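Local structure of hypothetical protein (Staphylococcus aureus subsp. aureus, 2ETS) at residues D15-L20 with Q115-G120; N33-Q38 with T98-F103; F67-P72 with R77-L82; V71-S76 with V110-Q115. The protein is of unknown function but represents a bacterial family (DUF1798) whose members adopt a four-helical bundle fold. All blocks are in the same frame, centred on the assembly; numbering follows the deposited sequence. Where two conformers were deposited one is given.

Contact 1: residues D15-L20 with Q115-G120; sequences DLVESL and QNILDG
Val17 pushes both of its methyl groups against Ile117 and Leu118, and this apolar cluster makes up most of the contact. Its CG2 meets CG2 of Ile117 at 3.6 Å, methyl against methyl. The other branch, Val17 CG1, stands anti to the backbone N (chi1 178°), which carries it over the backbone of the opposite helix: it lies 3.9 Å from Leu118 N and 4.0 Å from Leu118 CB. One valine thus straddles two consecutive residues. Ile117 answers with its CG2 branch, while its CG1 arm runs off toward Met74 and the loop that follows helix 65-68.

A second kind of contact is made by the aliphatic part of a charged side chain. Glu18 CG rests 3.8 Å from Leu118 CD1, and beyond CG the glutamate chain is extended, at the exposed border. The Leu118 side chain also touches Asn14, one turn before Glu18 on helix 12-37.

The two segments belong to the first and last long helices of the four-helical bundle, helix 12-37 and helix 100-120. Their local axes run nearly antiparallel, at 160°, and come within 9.7 Å of each other, with the CA atoms of Val17 and Leu118 only 6.3 Å apart. On another side of segment 15-20, Ser19 and Leu20 lean on Ile57 of helix 43-63. With no polar bond joining the two segments, the pairing here rests on the fit of branched aliphatic groups, buried at Val17 and Ile117 and grading into solvent at Glu18.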
loop_
_atom_site.group_PDB
_atom_site.type_symbol
_atom_site.label_atom_id
_atom_site.label_comp_id
_atom_site.label_asym_id
_atom_site.label_seq_id
_atom_site.Cartn_x
_atom_site.Cartn_y
_atom_site.Cartn_z
ATOM N N ASP A 15 11.412 -8.725 1.226
ATOM C CA ASP A 15 10.548 -9.123 0.127
ATOM C C ASP A 15 9.123 -8.655 0.337
ATOM O O ASP A 15 8.444 -8.301 -0.618
ATOM C CB ASP A 15 10.588 -10.639 -0.079
ATOM C CG ASP A 15 11.958 -11.126 -0.500
ATOM O OD1 ASP A 15 12.671 -10.375 -1.202
ATOM O OD2 ASP A 15 12.322 -12.258 -0.124
ATOM N N LEU A 16 8.669 -8.662 1.587
ATOM C CA LEU A 16 7.340 -8.162 1.912
ATOM C C LEU A 16 7.191 -6.681 1.561
ATOM O O LEU A 16 6.191 -6.283 0.980
ATOM C CB LEU A 16 7.026 -8.355 3.404
ATOM C CG LEU A 16 6.394 -9.698 3.772
ATOM C CD1 LEU A 16 6.446 -9.932 5.289
ATOM C CD2 LEU A 16 4.950 -9.754 3.259
ATOM N N VAL A 17 8.191 -5.881 1.933
ATOM C CA VAL A 17 8.164 -4.451 1.726
ATOM C C VAL A 17 8.288 -4.129 0.221
ATOM O O VAL A 17 7.504 -3.319 -0.331
ATOM C CB VAL A 17 9.245 -3.725 2.630
ATOM C CG1 VAL A 17 9.276 -2.215 2.398
ATOM C CG2 VAL A 17 8.964 -3.963 4.118
ATOM N N GLU A 18 9.242 -4.776 -0.438
ATOM C CA GLU A 18 9.377 -4.682 -1.909
ATOM C C GLU A 18 8.082 -5.085 -2.629
ATOM O O GLU A 18 7.708 -4.509 -3.661
ATOM C CB GLU A 18 10.569 -5.526 -2.413
ATOM C CG GLU A 18 11.842 -4.703 -2.438
ATOM C CD GLU A 18 13.105 -5.502 -2.736
ATOM O OE1 GLU A 18 13.292 -6.602 -2.155
ATOM O OE2 GLU A 18 13.924 -5.017 -3.553
ATOM N N SER A 19 7.403 -6.079 -2.067
ATOM C CA SER A 19 6.109 -6.465 -2.566
ATOM C C SER A 19 5.073 -5.353 -2.460
ATOM O O SER A 19 4.299 -5.154 -3.379
ATOM C CB SER A 19 5.601 -7.693 -1.838
ATOM O OG SER A 19 4.501 -8.206 -2.554
ATOM N N LEU A 20 5.029 -4.646 -1.337
ATOM C CA LEU A 20 4.087 -3.546 -1.191
ATOM C C LEU A 20 4.475 -2.376 -2.109
ATOM O O LEU A 20 3.624 -1.707 -2.675
ATOM C CB LEU A 20 4.027 -3.062 0.261
ATOM C CG LEU A 20 3.400 -3.994 1.293
ATOM C CD1 LEU A 20 3.628 -3.431 2.685
ATOM C CD2 LEU A 20 1.927 -4.132 1.028
ATOM N N GLN A 115 9.850 3.349 1.631
ATOM C CA GLN A 115 11.282 3.467 1.396
ATOM C C GLN A 115 12.080 3.488 2.690
ATOM O O GLN A 115 13.167 2.905 2.750
ATOM C CB GLN A 115 11.611 4.727 0.596
ATOM C CG GLN A 115 11.342 4.627 -0.859
ATOM C CD GLN A 115 12.184 3.529 -1.539
ATOM O OE1 GLN A 115 11.666 2.793 -2.380
ATOM N NE2 GLN A 115 13.460 3.391 -1.138
ATOM N N ASN A 116 11.569 4.186 3.706
ATOM C CA ASN A 116 12.250 4.293 4.978
ATOM C C ASN A 116 12.310 2.938 5.655
ATOM O O ASN A 116 13.284 2.603 6.352
ATOM C CB ASN A 116 11.539 5.295 5.901
ATOM C CG ASN A 116 11.811 6.745 5.524
ATOM O OD1 ASN A 116 12.817 7.066 4.889
ATOM N ND2 ASN A 116 10.919 7.623 5.926
ATOM N N ILE A 117 11.245 2.174 5.471
ATOM C CA ILE A 117 11.151 0.866 6.066
ATOM C C ILE A 117 12.141 -0.012 5.348
ATOM O O ILE A 117 12.961 -0.668 5.992
ATOM C CB ILE A 117 9.718 0.286 5.975
ATOM C CG1 ILE A 117 8.800 1.053 6.920
ATOM C CG2 ILE A 117 9.708 -1.189 6.322
ATOM C CD1 ILE A 117 7.315 0.682 6.794
ATOM N N LEU A 118 12.085 0.015 4.016
ATOM C CA LEU A 118 13.010 -0.770 3.196
ATOM C C LEU A 118 14.429 -0.474 3.622
ATOM O O LEU A 118 15.157 -1.397 3.878
ATOM C CB LEU A 118 12.826 -0.509 1.692
ATOM C CG LEU A 118 13.617 -1.419 0.734
ATOM C CD1 LEU A 118 13.013 -2.833 0.662
ATOM C CD2 LEU A 118 13.715 -0.814 -0.673
ATOM N N ASP A 119 14.813 0.799 3.740
ATOM C CA ASP A 119 16.162 1.139 4.263
ATOM C C ASP A 119 16.409 0.513 5.629
ATOM O O ASP A 119 17.461 -0.041 5.863
ATOM C CB ASP A 119 16.397 2.649 4.433
ATOM C CG ASP A 119 16.206 3.434 3.165
ATOM O OD1 ASP A 119 15.961 2.818 2.102
ATOM O OD2 ASP A 119 16.276 4.687 3.250
ATOM N N GLY A 120 15.437 0.639 6.532
ATOM C CA GLY A 120 15.567 0.128 7.891
ATOM C C GLY A 120 15.713 -1.387 8.020
ATOM O O GLY A 120 16.300 -1.862 8.972
#

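Contact 2: residues N33-Q38 with T98-F103; sequences NVKSQQ and TSRKLF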
loop_
_atom_site.group_PDB
_atom_site.type_symbol
_atom_site.label_atom_id
_atom_site.label_comp_id
_atom_site.label_asym_id
_atom_site.label_seq_id
_atom_site.Cartn_x
_atom_site.Cartn_y
_atom_site.Cartn_z
ATOM N N ASN A 33 -5.765 4.287 -15.078
ATOM C CA ASN A 33 -6.630 3.613 -16.029
ATOM C C ASN A 33 -8.097 3.988 -15.822
ATOM O O ASN A 33 -8.750 4.343 -16.793
ATOM C CB ASN A 33 -6.398 2.099 -16.014
ATOM C CG ASN A 33 -5.067 1.695 -16.675
ATOM O OD1 ASN A 33 -4.741 0.514 -16.741
ATOM N ND2 ASN A 33 -4.308 2.671 -17.164
ATOM N N VAL A 34 -8.595 3.971 -14.574
ATOM C CA VAL A 34 -10.013 4.337 -14.340
ATOM C C VAL A 34 -10.277 5.806 -14.698
ATOM O O VAL A 34 -11.375 6.166 -15.113
ATOM C CB VAL A 34 -10.558 3.998 -12.877
ATOM C CG1 VAL A 34 -10.302 2.542 -12.547
ATOM C CG2 VAL A 34 -9.970 4.898 -11.797
ATOM N N LYS A 35 -9.256 6.635 -14.548
ATOM C CA LYS A 35 -9.363 8.063 -14.805
ATOM C C LYS A 35 -9.405 8.366 -16.311
ATOM O O LYS A 35 -10.204 9.215 -16.731
ATOM C CB LYS A 35 -8.196 8.819 -14.154
ATOM C CG LYS A 35 -8.319 9.068 -12.635
ATOM C CD LYS A 35 -9.624 9.824 -12.301
ATOM C CE LYS A 35 -9.496 10.832 -11.253
ATOM N NZ LYS A 35 -10.848 11.230 -10.740
ATOM N N SER A 36 -8.533 7.722 -17.107
ATOM C CA SER A 36 -8.538 7.944 -18.571
ATOM C C SER A 36 -9.802 7.371 -19.145
ATOM O O SER A 36 -10.464 8.029 -19.946
ATOM C CB SER A 36 -7.331 7.326 -19.334
ATOM O OG SER A 36 -6.846 6.157 -18.703
ATOM N N GLN A 37 -10.134 6.157 -18.700
ATOM C CA GLN A 37 -11.261 5.417 -19.230
ATOM C C GLN A 37 -12.593 5.918 -18.718
ATOM O O GLN A 37 -13.628 5.594 -19.272
ATOM C CB GLN A 37 -11.134 3.943 -18.861
ATOM C CG GLN A 37 -10.003 3.229 -19.583
ATOM C CD GLN A 37 -9.868 1.776 -19.140
ATOM O OE1 GLN A 37 -10.061 1.464 -17.953
ATOM N NE2 GLN A 37 -9.539 0.879 -20.083
ATOM N N GLN A 38 -12.576 6.655 -17.624
ATOM C CA GLN A 38 -13.801 7.115 -16.972
ATOM C C GLN A 38 -14.797 5.975 -16.704
ATOM O O GLN A 38 -16.004 6.085 -16.965
ATOM C CB GLN A 38 -14.400 8.235 -17.815
ATOM C CG GLN A 38 -13.682 9.530 -17.599
ATOM C CD GLN A 38 -13.929 10.056 -16.208
ATOM O OE1 GLN A 38 -15.063 10.287 -15.840
ATOM N NE2 GLN A 38 -12.871 10.236 -15.427
ATOM N N THR A 98 -12.463 8.960 -7.605
ATOM C CA THR A 98 -11.399 9.250 -6.636
ATOM C C THR A 98 -10.653 10.558 -7.012
ATOM O O THR A 98 -10.200 10.758 -8.171
ATOM C CB THR A 98 -10.411 8.073 -6.553
ATOM O OG1 THR A 98 -11.073 6.922 -5.982
ATOM C CG2 THR A 98 -9.179 8.447 -5.773
ATOM N N SER A 99 -10.484 11.426 -6.025
ATOM C CA SER A 99 -9.739 12.682 -6.202
ATOM C C SER A 99 -8.255 12.499 -6.498
ATOM O O SER A 99 -7.522 11.936 -5.695
ATOM C CB SER A 99 -9.843 13.527 -4.922
ATOM O OG SER A 99 -8.907 14.594 -4.963
ATOM N N ARG A 100 -7.790 13.027 -7.619
ATOM C CA ARG A 100 -6.366 12.919 -7.964
ATOM C C ARG A 100 -5.479 13.570 -6.900
ATOM O O ARG A 100 -4.441 13.042 -6.525
ATOM C CB ARG A 100 -6.094 13.586 -9.295
ATOM C CG ARG A 100 -4.619 13.583 -9.661
ATOM C CD ARG A 100 -4.395 14.064 -11.086
ATOM N NE ARG A 100 -5.060 13.208 -12.068
ATOM C CZ ARG A 100 -4.542 12.102 -12.612
ATOM N NH1 ARG A 100 -3.330 11.687 -12.249
ATOM N NH2 ARG A 100 -5.246 11.400 -13.519
ATOM N N LYS A 101 -5.905 14.744 -6.454
ATOM C CA LYS A 101 -5.188 15.498 -5.460
ATOM C C LYS A 101 -4.940 14.645 -4.194
ATOM O O LYS A 101 -3.811 14.534 -3.724
ATOM C CB LYS A 101 -5.979 16.788 -5.173
ATOM C CG LYS A 101 -5.471 17.616 -4.018
ATOM C CD LYS A 101 -6.252 18.937 -3.921
ATOM C CE LYS A 101 -6.495 19.389 -2.476
ATOM N NZ LYS A 101 -5.226 19.583 -1.708
ATOM N N LEU A 102 -5.981 14.014 -3.685
ATOM C CA LEU A 102 -5.901 13.321 -2.386
ATOM C C LEU A 102 -5.243 11.943 -2.543
ATOM O O LEU A 102 -4.494 11.517 -1.680
ATOM C CB LEU A 102 -7.292 13.174 -1.766
ATOM C CG LEU A 102 -8.047 14.472 -1.428
ATOM C CD1 LEU A 102 -9.428 14.139 -0.866
ATOM C CD2 LEU A 102 -7.294 15.358 -0.468
ATOM N N PHE A 103 -5.541 11.277 -3.658
ATOM C CA PHE A 103 -4.975 9.967 -3.984
ATOM C C PHE A 103 -3.464 10.031 -4.161
ATOM O O PHE A 103 -2.719 9.249 -3.560
ATOM C CB PHE A 103 -5.633 9.385 -5.231
ATOM C CG PHE A 103 -5.147 7.999 -5.578
ATOM C CD1 PHE A 103 -5.696 6.914 -4.974
ATOM C CD2 PHE A 103 -4.093 7.810 -6.458
ATOM C CE1 PHE A 103 -5.238 5.644 -5.263
ATOM C CE2 PHE A 103 -3.642 6.562 -6.769
ATOM C CZ PHE A 103 -4.198 5.478 -6.180
#
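Lys35 reaches across to the backbone of Thr98, and its ammonium supplies the hydrogen bond that joins the two segments. Lys35 NZ lies 2.7 Å from Thr98 O, approaching at a C=O...N angle of 145° and tilted 33° out of the carbonyl plane. Lys96 O is a second acceptor for the same NZ, so one ammonium grips two carbonyls of the connection leading into helix 100-120. The lysine chain is bent at chi2 and chi3 rather than extended, and Lys35 CE also comes within 3.2 Å of Thr98 O.

These bonds tie the C-terminal end of helix 12-37 to the start of helix 100-120 at one extremity of the four-helical bundle. Each helix end has its own local closure. Ser99 is the N-cap of helix 100-120, its OG accepting from Leu102 N at 3.2 Å. Gln38, which leaves the helix with positive phi, folds its amide back so that NE2 donates to Lys35 O at 3.1 Å in a nearly straight bond (167°), with the acceptor lying in the amide plane.

Packing without a polar bond comes from Arg100, whose NH2 sits obliquely 4.0 Å from Lys35 CG. The guanidinium is engaged by Glu32, through a salt bridge from NH1 to OE2, which probably helps keep it beside the aliphatic part of Lys35 while the two cationic ends stay 6.3 Å apart, Lys35 NZ to Arg100 NH2.

Contact 3: residues F67-P72 with R77-L82; sequences FIIEVP and RKFELL
Ile68 and Phe79 form the close-packed half of this contact. The branch that touches is Ile68 CG2, which lies 3.3 Å from Phe79 CD1 and 3.5 Å from Phe79 CE1, at an oblique approach to the ring. The CB and CD1 of Ile68 add to the same patch, the latter 3.9 Å from Phe79 CE1. Phe79 carries its ring across to the isoleucine because CG stands anti to the backbone N (chi1 -178°), and the two side chains meet at about a right angle. Both residues are buried. Ile117 of helix 100-120 touches Ile68, and Arg65 packs on the phenylalanine.

The other half is looser and nearer to solvent. Ile69 is partly exposed; its CG2 comes to 3.9 Å from Phe79 CB and stands off the ring base at 4.2 Å from Phe79 CG. Its longer arm leads away, CG1 being wedged between the backbone N and the carbonyl carbon (chi1 62°), so only the short branch is offered to the phenylalanine.

The backbone explains the pairing. The chain passes from the short helix 65-68 through a type I turn, Ile68 to Val71, and then loops round into helix 76-92, bringing Ile69 and Phe79 near each other, their CA atoms 6.5 Å apart. The contact packs the short helix and the turn after it against the first turn of helix 76-92, one of the four long helices of the bundle. Being wholly apolar across the segments, it depends on aliphatic branches laid against the side chain of Phe79, with dispersion and burial rather than polar bonds holding the segments together.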
loop_
_atom_site.group_PDB
_atom_site.type_symbol
_atom_site.label_atom_id
_atom_site.label_comp_id
_atom_site.label_asym_id
_atom_site.label_seq_id
_atom_site.Cartn_x
_atom_site.Cartn_y
_atom_site.Cartn_z
ATOM N N PHE A 67 9.294 -5.462 15.028
ATOM C CA PHE A 67 10.540 -5.050 14.366
ATOM C C PHE A 67 10.366 -3.710 13.663
ATOM O O PHE A 67 11.083 -2.746 13.959
ATOM C CB PHE A 67 11.005 -6.072 13.326
ATOM C CG PHE A 67 12.385 -5.778 12.769
ATOM C CD1 PHE A 67 12.567 -4.850 11.743
ATOM C CD2 PHE A 67 13.506 -6.405 13.296
ATOM C CE1 PHE A 67 13.837 -4.569 11.246
ATOM C CE2 PHE A 67 14.777 -6.127 12.798
ATOM C CZ PHE A 67 14.933 -5.201 11.766
ATOM N N ILE A 68 9.403 -3.676 12.739
ATOM C CA ILE A 68 9.182 -2.531 11.877
ATOM C C ILE A 68 9.001 -1.210 12.649
ATOM O O ILE A 68 9.532 -0.198 12.233
ATOM C CB ILE A 68 7.986 -2.787 10.928
ATOM C CG1 ILE A 68 8.415 -3.762 9.822
ATOM C CG2 ILE A 68 7.484 -1.479 10.314
ATOM C CD1 ILE A 68 7.282 -4.508 9.190
ATOM N N ILE A 69 8.289 -1.226 13.775
ATOM C CA ILE A 69 8.023 0.027 14.526
ATOM C C ILE A 69 9.283 0.653 15.137
ATOM O O ILE A 69 9.292 1.836 15.514
ATOM C CB ILE A 69 6.920 -0.142 15.625
ATOM C CG1 ILE A 69 7.325 -1.156 16.698
ATOM C CG2 ILE A 69 5.616 -0.572 15.014
ATOM C CD1 ILE A 69 6.611 -0.918 18.027
ATOM N N GLU A 70 10.339 -0.141 15.205
ATOM C CA GLU A 70 11.607 0.276 15.773
ATOM C C GLU A 70 12.602 0.770 14.725
ATOM O O GLU A 70 13.651 1.270 15.091
ATOM C CB GLU A 70 12.243 -0.882 16.566
ATOM C CG GLU A 70 11.453 -1.333 17.821
ATOM C CD GLU A 70 11.302 -0.227 18.865
ATOM O OE1 GLU A 70 12.308 0.460 19.152
ATOM O OE2 GLU A 70 10.178 -0.042 19.394
ATOM N N VAL A 71 12.312 0.644 13.432
ATOM C CA VAL A 71 13.251 1.188 12.441
ATOM C C VAL A 71 13.195 2.734 12.473
ATOM O O VAL A 71 12.198 3.303 12.920
ATOM C CB VAL A 71 13.054 0.614 11.002
ATOM C CG1 VAL A 71 13.084 -0.927 11.003
ATOM C CG2 VAL A 71 11.788 1.107 10.369
ATOM N N PRO A 72 14.305 3.406 12.081
ATOM C CA PRO A 72 14.259 4.853 12.003
ATOM C C PRO A 72 13.055 5.354 11.214
ATOM O O PRO A 72 12.640 4.707 10.255
ATOM C CB PRO A 72 15.564 5.226 11.311
ATOM C CG PRO A 72 16.545 4.092 11.741
ATOM C CD PRO A 72 15.644 2.868 11.729
ATOM N N ARG A 77 2.017 4.286 15.913
ATOM C CA ARG A 77 1.002 5.087 15.220
ATOM C C ARG A 77 1.243 5.166 13.698
ATOM O O ARG A 77 0.348 4.880 12.918
ATOM C CB ARG A 77 0.936 6.495 15.780
ATOM C CG ARG A 77 -0.374 7.214 15.391
ATOM C CD ARG A 77 -0.495 8.574 16.057
ATOM N NE ARG A 77 0.452 9.430 15.399
ATOM C CZ ARG A 77 0.202 10.205 14.350
ATOM N NH1 ARG A 77 -1.017 10.358 13.834
ATOM N NH2 ARG A 77 1.207 10.874 13.829
ATOM N N LYS A 78 2.458 5.535 13.298
ATOM C CA LYS A 78 2.835 5.652 11.891
ATOM C C LYS A 78 2.668 4.316 11.159
ATOM O O LYS A 78 2.254 4.283 10.019
ATOM C CB LYS A 78 4.291 6.138 11.756
ATOM C CG LYS A 78 4.532 7.653 12.022
ATOM C CD LYS A 78 4.231 8.558 10.802
ATOM C CE LYS A 78 5.266 8.313 9.637
ATOM N NZ LYS A 78 4.796 8.849 8.310
ATOM N N PHE A 79 2.967 3.208 11.826
ATOM C CA PHE A 79 2.762 1.898 11.234
ATOM C C PHE A 79 1.270 1.623 10.968
ATOM O O PHE A 79 0.907 1.092 9.910
ATOM C CB PHE A 79 3.377 0.826 12.126
ATOM C CG PHE A 79 3.261 -0.579 11.595
ATOM C CD1 PHE A 79 4.197 -1.074 10.684
ATOM C CD2 PHE A 79 2.270 -1.438 12.069
ATOM C CE1 PHE A 79 4.127 -2.403 10.224
ATOM C CE2 PHE A 79 2.181 -2.775 11.602
ATOM C CZ PHE A 79 3.121 -3.255 10.680
ATOM N N GLU A 80 0.406 2.002 11.897
ATOM C CA GLU A 80 -1.042 1.819 11.704
ATOM C C GLU A 80 -1.610 2.712 10.597
ATOM O O GLU A 80 -2.466 2.286 9.814
ATOM C CB GLU A 80 -1.825 2.037 12.994
ATOM C CG GLU A 80 -1.482 1.053 14.146
ATOM C CD GLU A 80 -1.732 -0.433 13.789
ATOM O OE1 GLU A 80 -2.742 -0.743 13.123
ATOM O OE2 GLU A 80 -0.902 -1.291 14.168
ATOM N N LEU A 81 -1.129 3.936 10.505
ATOM C CA LEU A 81 -1.578 4.795 9.405
ATOM C C LEU A 81 -1.123 4.313 8.061
ATOM O O LEU A 81 -1.855 4.423 7.097
ATOM C CB LEU A 81 -1.122 6.227 9.626
ATOM C CG LEU A 81 -1.698 6.776 10.935
ATOM C CD1 LEU A 81 -1.308 8.252 11.094
ATOM C CD2 LEU A 81 -3.220 6.598 11.009
ATOM N N LEU A 82 0.086 3.758 8.001
ATOM C CA LEU A 82 0.626 3.271 6.774
ATOM C C LEU A 82 -0.253 2.156 6.250
ATOM O O LEU A 82 -0.588 2.157 5.069
ATOM C CB LEU A 82 2.052 2.796 6.955
ATOM C CG LEU A 82 2.662 2.115 5.735
ATOM C CD1 LEU A 82 2.719 3.008 4.492
ATOM C CD2 LEU A 82 4.059 1.561 6.101
#

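Contact 4: residues V71-S76 with V110-Q115; sequences VPYMNS and VQYDLQ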
loop_
_atom_site.group_PDB
_atom_site.type_symbol
_atom_site.label_atom_id
_atom_site.label_comp_id
_atom_site.label_asym_id
_atom_site.label_seq_id
_atom_site.Cartn_x
_atom_site.Cartn_y
_atom_site.Cartn_z
ATOM N N VAL A 71 12.312 0.644 13.432
ATOM C CA VAL A 71 13.251 1.188 12.441
ATOM C C VAL A 71 13.195 2.734 12.473
ATOM O O VAL A 71 12.198 3.303 12.920
ATOM C CB VAL A 71 13.054 0.614 11.002
ATOM C CG1 VAL A 71 13.084 -0.927 11.003
ATOM C CG2 VAL A 71 11.788 1.107 10.369
ATOM N N PRO A 72 14.305 3.406 12.081
ATOM C CA PRO A 72 14.259 4.853 12.003
ATOM C C PRO A 72 13.055 5.354 11.214
ATOM O O PRO A 72 12.640 4.707 10.255
ATOM C CB PRO A 72 15.564 5.226 11.311
ATOM C CG PRO A 72 16.545 4.092 11.741
ATOM C CD PRO A 72 15.644 2.868 11.729
ATOM N N TYR A 73 12.483 6.476 11.666
ATOM C CA TYR A 73 11.294 7.106 11.031
ATOM C C TYR A 73 9.975 6.392 11.311
ATOM O O TYR A 73 8.948 6.805 10.794
ATOM C CB TYR A 73 11.456 7.241 9.499
ATOM C CG TYR A 73 12.532 8.204 9.050
ATOM C CD1 TYR A 73 12.326 9.581 9.132
ATOM C CD2 TYR A 73 13.730 7.755 8.540
ATOM C CE1 TYR A 73 13.313 10.472 8.730
ATOM C CE2 TYR A 73 14.714 8.646 8.136
ATOM C CZ TYR A 73 14.479 10.001 8.236
ATOM O OH TYR A 73 15.423 10.908 7.857
HETATM N N MSE A 74 9.983 5.316 12.097
HETATM C CA MSE A 74 8.765 4.544 12.324
HETATM C C MSE A 74 8.395 4.542 13.788
HETATM O O MSE A 74 9.229 4.723 14.637
HETATM C CB MSE A 74 8.930 3.106 11.832
HETATM C CG MSE A 74 8.498 2.884 10.407
HETATM SE SE MSE A 74 6.583 3.134 10.132
HETATM C CE MSE A 74 6.712 4.408 8.755
ATOM N N ASN A 75 7.114 4.368 14.063
ATOM C CA ASN A 75 6.614 4.169 15.409
ATOM C C ASN A 75 5.271 3.459 15.268
ATOM O O ASN A 75 4.846 3.215 14.155
ATOM C CB ASN A 75 6.506 5.495 16.172
ATOM C CG ASN A 75 5.504 6.452 15.574
ATOM O OD1 ASN A 75 4.405 6.063 15.186
ATOM N ND2 ASN A 75 5.866 7.728 15.528
ATOM N N SER A 76 4.619 3.132 16.379
ATOM C CA SER A 76 3.390 2.316 16.368
ATOM C C SER A 76 2.247 3.000 15.608
ATOM O O SER A 76 1.606 2.371 14.752
ATOM C CB SER A 76 2.950 2.006 17.819
ATOM O OG SER A 76 1.706 1.325 17.816
ATOM N N VAL A 110 2.775 7.141 1.330
ATOM C CA VAL A 110 2.994 5.699 1.445
ATOM C C VAL A 110 4.342 5.250 0.840
ATOM O O VAL A 110 5.101 4.514 1.492
ATOM C CB VAL A 110 1.808 4.931 0.824
ATOM C CG1 VAL A 110 2.084 3.479 0.682
ATOM C CG2 VAL A 110 0.555 5.132 1.705
ATOM N N GLN A 111 4.668 5.720 -0.362
ATOM C CA GLN A 111 5.961 5.346 -0.981
ATOM C C GLN A 111 7.066 5.892 -0.096
ATOM O O GLN A 111 8.082 5.210 0.115
ATOM C CB GLN A 111 6.106 5.834 -2.449
ATOM C CG GLN A 111 4.964 5.323 -3.358
ATOM C CD GLN A 111 4.967 5.845 -4.816
ATOM O OE1 GLN A 111 5.012 7.073 -5.075
ATOM N NE2 GLN A 111 4.894 4.894 -5.782
ATOM N N TYR A 112 6.852 7.083 0.486
ATOM C CA TYR A 112 7.876 7.644 1.352
ATOM C C TYR A 112 8.144 6.741 2.588
ATOM O O TYR A 112 9.277 6.349 2.870
ATOM C CB TYR A 112 7.550 9.097 1.734
ATOM C CG TYR A 112 8.482 9.631 2.760
ATOM C CD1 TYR A 112 8.247 9.409 4.116
ATOM C CD2 TYR A 112 9.624 10.334 2.390
ATOM C CE1 TYR A 112 9.131 9.873 5.080
ATOM C CE2 TYR A 112 10.514 10.811 3.359
ATOM C CZ TYR A 112 10.264 10.567 4.689
ATOM O OH TYR A 112 11.144 11.005 5.650
ATOM N N ASP A 113 7.093 6.375 3.292
ATOM C CA ASP A 113 7.222 5.450 4.413
ATOM C C ASP A 113 7.838 4.101 4.048
ATOM O O ASP A 113 8.674 3.550 4.770
ATOM C CB ASP A 113 5.848 5.200 4.987
ATOM C CG ASP A 113 5.317 6.392 5.783
ATOM O OD1 ASP A 113 6.115 7.299 6.145
ATOM O OD2 ASP A 113 4.094 6.391 6.054
ATOM N N LEU A 114 7.362 3.539 2.947
ATOM C CA LEU A 114 7.851 2.248 2.473
ATOM C C LEU A 114 9.352 2.257 2.205
ATOM O O LEU A 114 10.051 1.294 2.521
ATOM C CB LEU A 114 7.090 1.840 1.209
ATOM C CG LEU A 114 5.647 1.376 1.455
ATOM C CD1 LEU A 114 4.998 1.067 0.136
ATOM C CD2 LEU A 114 5.577 0.139 2.359
ATOM N N GLN A 115 9.850 3.349 1.631
ATOM C CA GLN A 115 11.282 3.467 1.396
ATOM C C GLN A 115 12.080 3.488 2.690
ATOM O O GLN A 115 13.167 2.905 2.750
ATOM C CB GLN A 115 11.611 4.727 0.596
ATOM C CG GLN A 115 11.342 4.627 -0.859
ATOM C CD GLN A 115 12.184 3.529 -1.539
ATOM O OE1 GLN A 115 11.666 2.793 -2.380
ATOM N NE2 GLN A 115 13.460 3.391 -1.138
HETATM O O HOH W 1 8.554 7.089 7.335
#
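With chi1 at -74°, Asp113 turns CG away from its carbonyl carbon and carries the carboxylate toward the loop; the selenomethionine Met74, its chain bent at chi2 and chi3, brings its methyl, CE, against it. Met74 CE lies 3.8 Å from Asp113 CG and 3.9 Å from both Asp113 CB and OD1, the two side chains crossing at about a right angle. Further out, Tyr112 has CG anti to the backbone N (chi1 172°), and its hydroxyl swings over to Tyr73: Tyr112 OH is 3.8 Å from Tyr73 CE1, approaching that ring obliquely. This is van der Waals contact between two exposed tyrosines whose side chains also stand at about a right angle.

A water sits between the segments, donating to Asp113 OD1 at 2.7 Å and only weakly, at 3.5 Å, to Tyr73 O. OD1 has a stronger partner in Lys78, which forms a salt bridge with it from helix 76-92.

Residues 71-75 connect helices 65-68 and 76-92. They start with a type II turn from Val71 to Met74, in which Tyr73 takes positive phi, and finish with Asn75 as N-cap, its OD1 accepting from Lys78 N, just before Ser76 opens helix 76-92. Asp113 therefore meets an apolar methyl, a water and a lysine at once; the nearby ammonium probably stabilises its negative charge in a largely buried setting, while the tyrosine pair lies at the surface.

Contacts 1, 3 and 4 gather at one end of the bundle, and contact 2 lies at the other, its centre about 26 Å from those of contacts 1 and 4 and about 28 Å from that of contact 3. Contacts 3 and 4, with centres about 6 Å apart, share Val71 and Pro72 and are joined by the salt bridge of Lys78 NZ to Asp113 OD1 at 3.0 Å. Ile117 links this pair to contact 1: its CD1 packs 3.4 Å from Leu82 CD2, and its CG1 4.0 Å from Met74 CG. Contacts 1 and 2 both pair helix 12-37 with helix 100-120, on opposite sides of the chain's centre.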